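Long-range contacts in DNA polymerase III subunit beta (Pseudomonas aeruginosa, PDB 4TSZ), which tethers DNA polymerases and other proteins to DNA as a sliding clamp and so confers processivity on them: residues 2-7 and 89-94; 6-11 and 83-88; 178-183 and 358-363. All blocks are in the same frame, centred on the assembly; numbering follows the deposited sequence.

Contact 1 (2-7 and 89-94)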
loop_
_atom_site.group_PDB
_atom_site.type_symbol
_atom_site.label_atom_id
_atom_site.label_comp_id
_atom_site.label_asym_id
_atom_site.label_seq_id
_atom_site.Cartn_x
_atom_site.Cartn_y
_atom_site.Cartn_z
ATOM N N MET E 2 -13.515 -26.148 -27.503
ATOM C CA MET E 2 -13.040 -26.327 -26.130
ATOM C C MET E 2 -14.190 -26.016 -25.144
ATOM O O MET E 2 -14.907 -25.028 -25.317
ATOM C CB MET E 2 -11.844 -25.392 -25.884
ATOM C CG MET E 2 -11.094 -25.662 -24.601
ATOM S SD MET E 2 -9.898 -24.349 -24.242
ATOM C CE MET E 2 -10.883 -23.319 -23.200
ATOM N N HIS E 3 -14.402 -26.908 -24.166
ATOM C CA HIS E 3 -15.462 -26.783 -23.168
ATOM C C HIS E 3 -15.139 -27.592 -21.932
ATOM O O HIS E 3 -14.730 -28.743 -22.040
ATOM C CB HIS E 3 -16.844 -27.186 -23.728
ATOM C CG HIS E 3 -17.903 -27.298 -22.670
ATOM N ND1 HIS E 3 -18.347 -28.528 -22.222
ATOM C CD2 HIS E 3 -18.502 -26.328 -21.938
ATOM C CE1 HIS E 3 -19.231 -28.269 -21.273
ATOM N NE2 HIS E 3 -19.362 -26.962 -21.072
ATOM N N PHE E 4 -15.342 -26.990 -20.751
ATOM C CA PHE E 4 -15.102 -27.639 -19.464
ATOM C C PHE E 4 -15.881 -26.954 -18.340
ATOM O O PHE E 4 -16.327 -25.813 -18.481
ATOM C CB PHE E 4 -13.585 -27.690 -19.133
ATOM C CG PHE E 4 -12.907 -26.355 -18.943
ATOM C CD1 PHE E 4 -12.411 -25.643 -20.036
ATOM C CD2 PHE E 4 -12.745 -25.814 -17.674
ATOM C CE1 PHE E 4 -11.773 -24.410 -19.858
ATOM C CE2 PHE E 4 -12.123 -24.575 -17.501
ATOM C CZ PHE E 4 -11.642 -23.876 -18.595
ATOM N N THR E 5 -16.055 -27.678 -17.237
ATOM C CA THR E 5 -16.659 -27.201 -15.998
ATOM C C THR E 5 -15.581 -27.306 -14.922
ATOM O O THR E 5 -14.740 -28.224 -14.961
ATOM C CB THR E 5 -17.972 -27.921 -15.633
ATOM O OG1 THR E 5 -17.771 -29.332 -15.616
ATOM C CG2 THR E 5 -19.113 -27.565 -16.563
ATOM N N ILE E 6 -15.572 -26.323 -14.006
ATOM C CA ILE E 6 -14.587 -26.225 -12.930
ATOM C C ILE E 6 -15.163 -25.436 -11.738
ATOM O O ILE E 6 -15.927 -24.484 -11.933
ATOM C CB ILE E 6 -13.248 -25.601 -13.486
ATOM C CG1 ILE E 6 -12.071 -25.710 -12.482
ATOM C CG2 ILE E 6 -13.435 -24.169 -14.046
ATOM C CD1 ILE E 6 -10.666 -25.643 -13.097
ATOM N N GLN E 7 -14.789 -25.831 -10.510
ATOM C CA GLN E 7 -15.186 -25.124 -9.296
ATOM C C GLN E 7 -14.378 -23.842 -9.243
ATOM O O GLN E 7 -13.215 -23.837 -9.656
ATOM C CB GLN E 7 -14.896 -25.966 -8.039
ATOM C CG GLN E 7 -15.871 -27.114 -7.803
ATOM C CD GLN E 7 -17.208 -26.655 -7.272
ATOM O OE1 GLN E 7 -18.234 -26.735 -7.961
ATOM N NE2 GLN E 7 -17.230 -26.162 -6.036
ATOM N N ILE E 89 -18.294 -23.338 -12.568
ATOM C CA ILE E 89 -18.154 -22.461 -13.725
ATOM C C ILE E 89 -18.136 -23.292 -15.005
ATOM O O ILE E 89 -17.350 -24.237 -15.121
ATOM C CB ILE E 89 -16.889 -21.562 -13.603
ATOM C CG1 ILE E 89 -16.809 -20.840 -12.240
ATOM C CG2 ILE E 89 -16.792 -20.564 -14.764
ATOM C CD1 ILE E 89 -15.405 -20.276 -11.908
ATOM N N ASP E 90 -18.997 -22.927 -15.971
ATOM C CA ASP E 90 -19.012 -23.551 -17.285
ATOM C C ASP E 90 -18.265 -22.614 -18.241
ATOM O O ASP E 90 -18.605 -21.428 -18.342
ATOM C CB ASP E 90 -20.439 -23.831 -17.770
ATOM C CG ASP E 90 -20.460 -24.646 -19.052
ATOM O OD1 ASP E 90 -20.246 -24.056 -20.141
ATOM O OD2 ASP E 90 -20.657 -25.872 -18.967
ATOM N N ILE E 91 -17.213 -23.136 -18.895
ATOM C CA ILE E 91 -16.375 -22.369 -19.822
ATOM C C ILE E 91 -16.348 -23.025 -21.195
ATOM O O ILE E 91 -16.006 -24.202 -21.302
ATOM C CB ILE E 91 -14.941 -22.118 -19.251
ATOM C CG1 ILE E 91 -14.992 -21.230 -17.977
ATOM C CG2 ILE E 91 -14.024 -21.479 -20.317
ATOM C CD1 ILE E 91 -13.710 -21.174 -17.146
ATOM N N ARG E 92 -16.686 -22.259 -22.248
ATOM C CA ARG E 92 -16.642 -22.763 -23.624
ATOM C C ARG E 92 -16.219 -21.696 -24.635
ATOM O O ARG E 92 -16.408 -20.497 -24.397
ATOM C CB ARG E 92 -17.949 -23.470 -24.047
ATOM C CG ARG E 92 -19.160 -22.559 -24.236
ATOM C CD ARG E 92 -20.300 -23.249 -24.973
ATOM N NE ARG E 92 -20.938 -24.304 -24.180
ATOM C CZ ARG E 92 -20.792 -25.609 -24.400
ATOM N NH1 ARG E 92 -20.013 -26.042 -25.385
ATOM N NH2 ARG E 92 -21.417 -26.491 -23.633
ATOM N N VAL E 93 -15.636 -22.144 -25.754
ATOM C CA VAL E 93 -15.213 -21.267 -26.845
ATOM C C VAL E 93 -16.311 -21.302 -27.904
ATOM O O VAL E 93 -16.705 -22.384 -28.347
ATOM C CB VAL E 93 -13.814 -21.627 -27.419
ATOM C CG1 VAL E 93 -13.438 -20.711 -28.582
ATOM C CG2 VAL E 93 -12.739 -21.574 -26.335
ATOM N N GLU E 94 -16.822 -20.125 -28.283
ATOM C CA GLU E 94 -17.877 -20.013 -29.289
ATOM C C GLU E 94 -17.626 -18.796 -30.172
ATOM O O GLU E 94 -17.670 -17.667 -29.685
ATOM C CB GLU E 94 -19.253 -19.945 -28.605
ATOM C CG GLU E 94 -20.391 -20.503 -29.439
ATOM C CD GLU E 94 -21.680 -20.654 -28.658
ATOM O OE1 GLU E 94 -22.459 -19.674 -28.603
ATOM O OE2 GLU E 94 -21.892 -21.735 -28.063
#

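Contact 2 (6-11 and 83-88)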
loop_
_atom_site.group_PDB
_atom_site.type_symbol
_atom_site.label_atom_id
_atom_site.label_comp_id
_atom_site.label_asym_id
_atom_site.label_seq_id
_atom_site.Cartn_x
_atom_site.Cartn_y
_atom_site.Cartn_z
ATOM N N ILE E 6 -15.572 -26.323 -14.006
ATOM C CA ILE E 6 -14.587 -26.225 -12.930
ATOM C C ILE E 6 -15.163 -25.436 -11.738
ATOM O O ILE E 6 -15.927 -24.484 -11.933
ATOM C CB ILE E 6 -13.248 -25.601 -13.486
ATOM C CG1 ILE E 6 -12.071 -25.710 -12.482
ATOM C CG2 ILE E 6 -13.435 -24.169 -14.046
ATOM C CD1 ILE E 6 -10.666 -25.643 -13.097
ATOM N N GLN E 7 -14.789 -25.831 -10.510
ATOM C CA GLN E 7 -15.186 -25.124 -9.296
ATOM C C GLN E 7 -14.378 -23.842 -9.243
ATOM O O GLN E 7 -13.215 -23.837 -9.656
ATOM C CB GLN E 7 -14.896 -25.966 -8.039
ATOM C CG GLN E 7 -15.871 -27.114 -7.803
ATOM C CD GLN E 7 -17.208 -26.655 -7.272
ATOM O OE1 GLN E 7 -18.234 -26.735 -7.961
ATOM N NE2 GLN E 7 -17.230 -26.162 -6.036
ATOM N N ARG E 8 -14.997 -22.757 -8.747
ATOM C CA ARG E 8 -14.384 -21.428 -8.624
ATOM C C ARG E 8 -12.960 -21.465 -8.065
ATOM O O ARG E 8 -12.049 -20.930 -8.692
ATOM C CB ARG E 8 -15.284 -20.487 -7.791
ATOM C CG ARG E 8 -14.694 -19.097 -7.560
ATOM C CD ARG E 8 -15.452 -18.345 -6.493
ATOM N NE ARG E 8 -14.778 -17.109 -6.081
ATOM C CZ ARG E 8 -13.875 -17.028 -5.104
ATOM N NH1 ARG E 8 -13.512 -18.111 -4.430
ATOM N NH2 ARG E 8 -13.326 -15.860 -4.798
ATOM N N GLU E 9 -12.781 -22.113 -6.901
ATOM C CA GLU E 9 -11.507 -22.199 -6.179
ATOM C C GLU E 9 -10.447 -23.001 -6.916
ATOM O O GLU E 9 -9.270 -22.642 -6.847
ATOM C CB GLU E 9 -11.713 -22.714 -4.741
ATOM C CG GLU E 9 -12.515 -21.768 -3.851
ATOM C CD GLU E 9 -14.005 -21.659 -4.148
ATOM O OE1 GLU E 9 -14.554 -22.584 -4.795
ATOM O OE2 GLU E 9 -14.615 -20.637 -3.757
ATOM N N ALA E 10 -10.860 -24.064 -7.631
ATOM C CA ALA E 10 -9.962 -24.916 -8.418
ATOM C C ALA E 10 -9.359 -24.138 -9.592
ATOM O O ALA E 10 -8.184 -24.331 -9.898
ATOM C CB ALA E 10 -10.705 -26.147 -8.920
ATOM N N LEU E 11 -10.151 -23.237 -10.218
ATOM C CA LEU E 11 -9.694 -22.395 -11.320
ATOM C C LEU E 11 -8.882 -21.216 -10.791
ATOM O O LEU E 11 -7.841 -20.884 -11.365
ATOM C CB LEU E 11 -10.892 -21.905 -12.167
ATOM C CG LEU E 11 -10.590 -20.936 -13.337
ATOM C CD1 LEU E 11 -9.703 -21.589 -14.404
ATOM C CD2 LEU E 11 -11.868 -20.398 -13.946
ATOM N N LEU E 83 -16.955 -14.188 -8.453
ATOM C CA LEU E 83 -18.029 -15.180 -8.446
ATOM C C LEU E 83 -18.308 -15.718 -7.036
ATOM O O LEU E 83 -17.397 -15.695 -6.204
ATOM C CB LEU E 83 -17.717 -16.322 -9.424
ATOM C CG LEU E 83 -17.961 -16.004 -10.901
ATOM C CD1 LEU E 83 -17.385 -17.075 -11.781
ATOM C CD2 LEU E 83 -19.440 -15.797 -11.195
ATOM N N PRO E 84 -19.554 -16.162 -6.719
ATOM C CA PRO E 84 -19.824 -16.662 -5.353
ATOM C C PRO E 84 -18.964 -17.869 -5.002
ATOM O O PRO E 84 -18.678 -18.694 -5.873
ATOM C CB PRO E 84 -21.311 -17.037 -5.386
ATOM C CG PRO E 84 -21.869 -16.357 -6.575
ATOM C CD PRO E 84 -20.759 -16.258 -7.570
ATOM N N ASN E 85 -18.541 -17.962 -3.730
ATOM C CA ASN E 85 -17.709 -19.057 -3.217
ATOM C C ASN E 85 -18.284 -20.416 -3.572
ATOM O O ASN E 85 -19.488 -20.627 -3.442
ATOM C CB ASN E 85 -17.509 -18.937 -1.694
ATOM C CG ASN E 85 -16.626 -17.791 -1.235
ATOM O OD1 ASN E 85 -15.796 -17.257 -1.981
ATOM N ND2 ASN E 85 -16.769 -17.400 0.021
ATOM N N ASP E 86 -17.425 -21.300 -4.098
ATOM C CA ASP E 86 -17.725 -22.689 -4.461
ATOM C C ASP E 86 -18.668 -22.940 -5.655
ATOM O O ASP E 86 -19.100 -24.076 -5.863
ATOM C CB ASP E 86 -18.042 -23.524 -3.209
ATOM C CG ASP E 86 -16.945 -23.458 -2.159
ATOM O OD1 ASP E 86 -15.869 -24.056 -2.388
ATOM O OD2 ASP E 86 -17.156 -22.789 -1.113
ATOM N N VAL E 87 -18.929 -21.907 -6.483
ATOM C CA VAL E 87 -19.787 -22.046 -7.669
ATOM C C VAL E 87 -19.108 -22.890 -8.776
ATOM O O VAL E 87 -17.876 -22.859 -8.915
ATOM C CB VAL E 87 -20.301 -20.668 -8.193
ATOM C CG1 VAL E 87 -19.210 -19.877 -8.921
ATOM C CG2 VAL E 87 -21.536 -20.817 -9.081
ATOM N N LEU E 88 -19.915 -23.657 -9.540
ATOM C CA LEU E 88 -19.420 -24.421 -10.686
ATOM C C LEU E 88 -19.442 -23.482 -11.903
ATOM O O LEU E 88 -20.475 -22.870 -12.205
ATOM C CB LEU E 88 -20.273 -25.668 -10.947
ATOM C CG LEU E 88 -19.750 -26.635 -12.032
ATOM C CD1 LEU E 88 -18.458 -27.337 -11.594
ATOM C CD2 LEU E 88 -20.805 -27.666 -12.396
#

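Contact 3 (178-183 and 358-363)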
loop_
_atom_site.group_PDB
_atom_site.type_symbol
_atom_site.label_atom_id
_atom_site.label_comp_id
_atom_site.label_asym_id
_atom_site.label_seq_id
_atom_site.Cartn_x
_atom_site.Cartn_y
_atom_site.Cartn_z
ATOM N N LEU E 178 27.905 -7.281 -1.524
ATOM C CA LEU E 178 27.646 -8.635 -1.978
ATOM C C LEU E 178 26.963 -9.425 -0.874
ATOM O O LEU E 178 27.254 -9.219 0.298
ATOM C CB LEU E 178 28.985 -9.295 -2.399
ATOM C CG LEU E 178 28.969 -10.763 -2.883
ATOM C CD1 LEU E 178 30.037 -10.991 -3.908
ATOM C CD2 LEU E 178 29.134 -11.751 -1.718
ATOM N N ALA E 179 26.064 -10.340 -1.267
ATOM C CA ALA E 179 25.400 -11.279 -0.373
ATOM C C ALA E 179 25.569 -12.692 -0.952
ATOM O O ALA E 179 25.440 -12.894 -2.161
ATOM C CB ALA E 179 23.933 -10.942 -0.222
ATOM N N MET E 180 25.890 -13.652 -0.096
ATOM C CA MET E 180 26.032 -15.049 -0.492
ATOM C C MET E 180 25.509 -16.001 0.576
ATOM O O MET E 180 25.628 -15.725 1.768
ATOM C CB MET E 180 27.455 -15.393 -0.959
ATOM C CG MET E 180 28.466 -15.468 0.155
ATOM S SD MET E 180 30.174 -15.723 -0.359
ATOM C CE MET E 180 30.055 -17.262 -1.103
ATOM N N CYS E 181 24.878 -17.089 0.143
ATOM C CA CYS E 181 24.350 -18.104 1.053
ATOM C C CYS E 181 24.625 -19.482 0.466
ATOM O O CYS E 181 24.400 -19.681 -0.725
ATOM C CB CYS E 181 22.863 -17.890 1.324
ATOM S SG CYS E 181 22.216 -18.907 2.677
ATOM N N SER E 182 25.162 -20.407 1.281
ATOM C CA SER E 182 25.499 -21.768 0.850
ATOM C C SER E 182 24.765 -22.790 1.703
ATOM O O SER E 182 24.659 -22.617 2.919
ATOM C CB SER E 182 27.004 -22.007 0.952
ATOM O OG SER E 182 27.757 -21.024 0.262
ATOM N N LEU E 183 24.250 -23.842 1.068
ATOM C CA LEU E 183 23.547 -24.935 1.739
ATOM C C LEU E 183 23.999 -26.265 1.144
ATOM O O LEU E 183 24.030 -26.405 -0.080
ATOM C CB LEU E 183 22.013 -24.783 1.629
ATOM C CG LEU E 183 21.363 -23.633 2.403
ATOM C CD1 LEU E 183 19.861 -23.565 2.124
ATOM C CD2 LEU E 183 21.642 -23.737 3.931
ATOM N N ASP E 358 27.482 -20.026 6.833
ATOM C CA ASP E 358 26.620 -20.334 5.663
ATOM C C ASP E 358 26.235 -19.093 4.874
ATOM O O ASP E 358 26.220 -19.138 3.646
ATOM C CB ASP E 358 25.354 -21.124 6.058
ATOM C CG ASP E 358 25.594 -22.447 6.775
ATOM O OD1 ASP E 358 26.731 -22.985 6.689
ATOM O OD2 ASP E 358 24.641 -22.958 7.402
ATOM N N SER E 359 25.945 -17.986 5.585
ATOM C CA SER E 359 25.643 -16.692 4.986
ATOM C C SER E 359 26.852 -15.783 5.177
ATOM O O SER E 359 27.470 -15.796 6.237
ATOM C CB SER E 359 24.404 -16.066 5.621
ATOM O OG SER E 359 23.245 -16.831 5.328
ATOM N N ALA E 360 27.205 -15.021 4.135
ATOM C CA ALA E 360 28.316 -14.071 4.164
ATOM C C ALA E 360 27.930 -12.802 3.402
ATOM O O ALA E 360 27.360 -12.872 2.313
ATOM C CB ALA E 360 29.580 -14.701 3.590
ATOM N N TYR E 361 28.191 -11.647 4.015
ATOM C CA TYR E 361 27.837 -10.342 3.461
ATOM C C TYR E 361 29.046 -9.452 3.427
ATOM O O TYR E 361 29.752 -9.326 4.418
ATOM C CB TYR E 361 26.693 -9.697 4.256
ATOM C CG TYR E 361 25.499 -10.618 4.355
ATOM C CD1 TYR E 361 24.564 -10.688 3.326
ATOM C CD2 TYR E 361 25.350 -11.489 5.434
ATOM C CE1 TYR E 361 23.502 -11.592 3.371
ATOM C CE2 TYR E 361 24.289 -12.394 5.494
ATOM C CZ TYR E 361 23.365 -12.443 4.458
ATOM O OH TYR E 361 22.300 -13.309 4.517
ATOM N N VAL E 362 29.303 -8.858 2.267
ATOM C CA VAL E 362 30.469 -7.999 2.050
ATOM C C VAL E 362 29.987 -6.589 1.726
ATOM O O VAL E 362 29.129 -6.433 0.867
ATOM C CB VAL E 362 31.373 -8.585 0.936
ATOM C CG1 VAL E 362 32.635 -7.752 0.760
ATOM C CG2 VAL E 362 31.730 -10.049 1.227
ATOM N N VAL E 363 30.489 -5.570 2.451
ATOM C CA VAL E 363 30.103 -4.185 2.207
ATOM C C VAL E 363 31.366 -3.348 2.030
ATOM O O VAL E 363 32.134 -3.212 2.982
ATOM C CB VAL E 363 29.160 -3.579 3.301
ATOM C CG1 VAL E 363 28.710 -2.168 2.911
ATOM C CG2 VAL E 363 27.942 -4.458 3.559
HETATM O O HOH W 1 27.973 -18.865 1.650
#

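Contact 1 (2-7 and 89-94)
His3 and Asp90 form the main polar side-chain bond of this strand pair. NE2 of His3 donates to OD2 of Asp90 over 2.7 Å, nearly straight at 163°. OD2 is met on its syn side and lies close to the ring plane, though the carboxylate itself is turned well out of it. ND1 of His3 is bonded to Glu65, so both ring nitrogens have a carboxylate partner, which fixes the ring's rotation and would probably favour its charged form. Arg92 stacks its guanidinium flat over one ring face, centres 3.8 Å apart and planes 5° apart. If the ring is charged, the two carboxylates would probably offset its closeness to Arg92.

The apolar contacts lie on the face that carries Phe4, Ile89 and Ile91. CG of Phe4 stands between its backbone N and carbonyl carbon (chi1 64°), which brings the ring over Ile91. CB of Ile91 is 4.0 Å from the Phe4 ring centroid, a CH-pi contact.

The backbones are joined in both directions at Phe4–Ile91 and Ile6–Ile89, and Val93 N bonds to Met2 O. This is a regular antiparallel ladder, with strand 3-7 outermost, within this chain, in a sheet of the N-terminal clamp domain.

Contact 2 (6-11 and 83-88)
Leu83, just past the end of helix 73-82, turns its carbonyl to the side chain of Arg8, the first residue of helix 8-19. The segment 83-88 includes a type II beta turn from Pro84 to Val87 and leads into strand 88-94. It closes over the strand-to-helix junction of the N-terminal clamp domain. NE of Arg8 lies 3.0 Å from Leu83 O. Arg8 is extended from CG to NE, which lays its guanidinium alongside the turn, and its NH2 bonds to Lys81 O. Leu83 and Pro84 also pack on Arg271 of the second subunit.

The carbonyl oxygen of Pro84 touches CD of Arg8 and accepts the turn's own bond from Val87 N. Asn85 runs alongside Arg8, with OD1 over one face of the guanidinium, 3.5 Å from NH1 but poorly angled for a hydrogen bond.

Asp86 N donates to OE2 of Glu9 over 2.9 Å, on the syn lone pair. The Glu9 chain bends at chi2 (72°), which folds the carboxylate back to the turn. OE2 also takes a salt bridge from Arg8 NH1. OE1 of Glu9 is 3.1 Å from OD1 of Asp86, a close approach of like charges, which may raise the proton affinity of one of them. NE2 of Gln7 donates to Asp86 O from above the carbonyl plane, with a bent N-H...O angle of 131°.

Val87 O accepts from Arg8 N over 2.9 Å, and CG1 of Val87 packs on CB of Arg8. Leu88 pairs with Gln7 in a non-hydrogen-bonded bridge, and its CD1 lies 3.7 Å from OE1 of Gln7.

Contact 3 (178-183 and 358-363)
Met180 touches Ala360 through CG. This atom sits between the backbone N and the carbonyl carbon (chi1 73°), which places CG of Met180 3.7 Å from CB of Ala360. The chain then runs straight through chi2 and bends at chi3, with SD still near the same methyl. On this face Leu178 and Val362 also meet, CB to CB at 4.2 Å. Both pack on an apolar side chain of the bound peptide.

Tyr361 and Ala179 meet on the other face. CG of Tyr361 stands beside its backbone N and anti to the carbonyl carbon (chi1 -54°), and CD1 comes 3.6 Å from CB of Ala179. The hydroxyl OH is bonded to Arg142 O, which fixes the far end of the ring. Next along, SG of Cys181 is 3.5 Å from OG of Ser359.

Ser182 OG bonds to Arg169 and to a water at 2.6 Å. That water donates to Asp358 O, which also accepts from Ser182 N.

Paired backbone bonds at Leu178–Val362 and Met180–Ala360 complete the ladder. Strand 177-184 belongs to the central domain and strand 359-363 to the C-terminal domain. Their pairing makes the continuous sheet across a domain boundary that is typical of sliding clamps, here beside a peptide-binding site.

Contacts 1 and 2 are neighbours in the N-terminal domain, with centres about 12 Å apart. They share Ile6 and Gln7, where strand 3-7 runs into helix 8-19. Ile89 joins them through its CD1, which packs on CA of Arg8 and on Leu83. Leu11 packs on Ile89 and Ile91. The two contacts tie the start of the chain to the segment from the end of helix 73-82 through strand 88-94. Contact 3 comes later in the chain, in another sheet, one of eight strands. Its centre is about 49 Å from that of contact 1 and 44 Å from that of contact 2. The first two thus join parts of one domain, whereas the third joins two domains of the clamp.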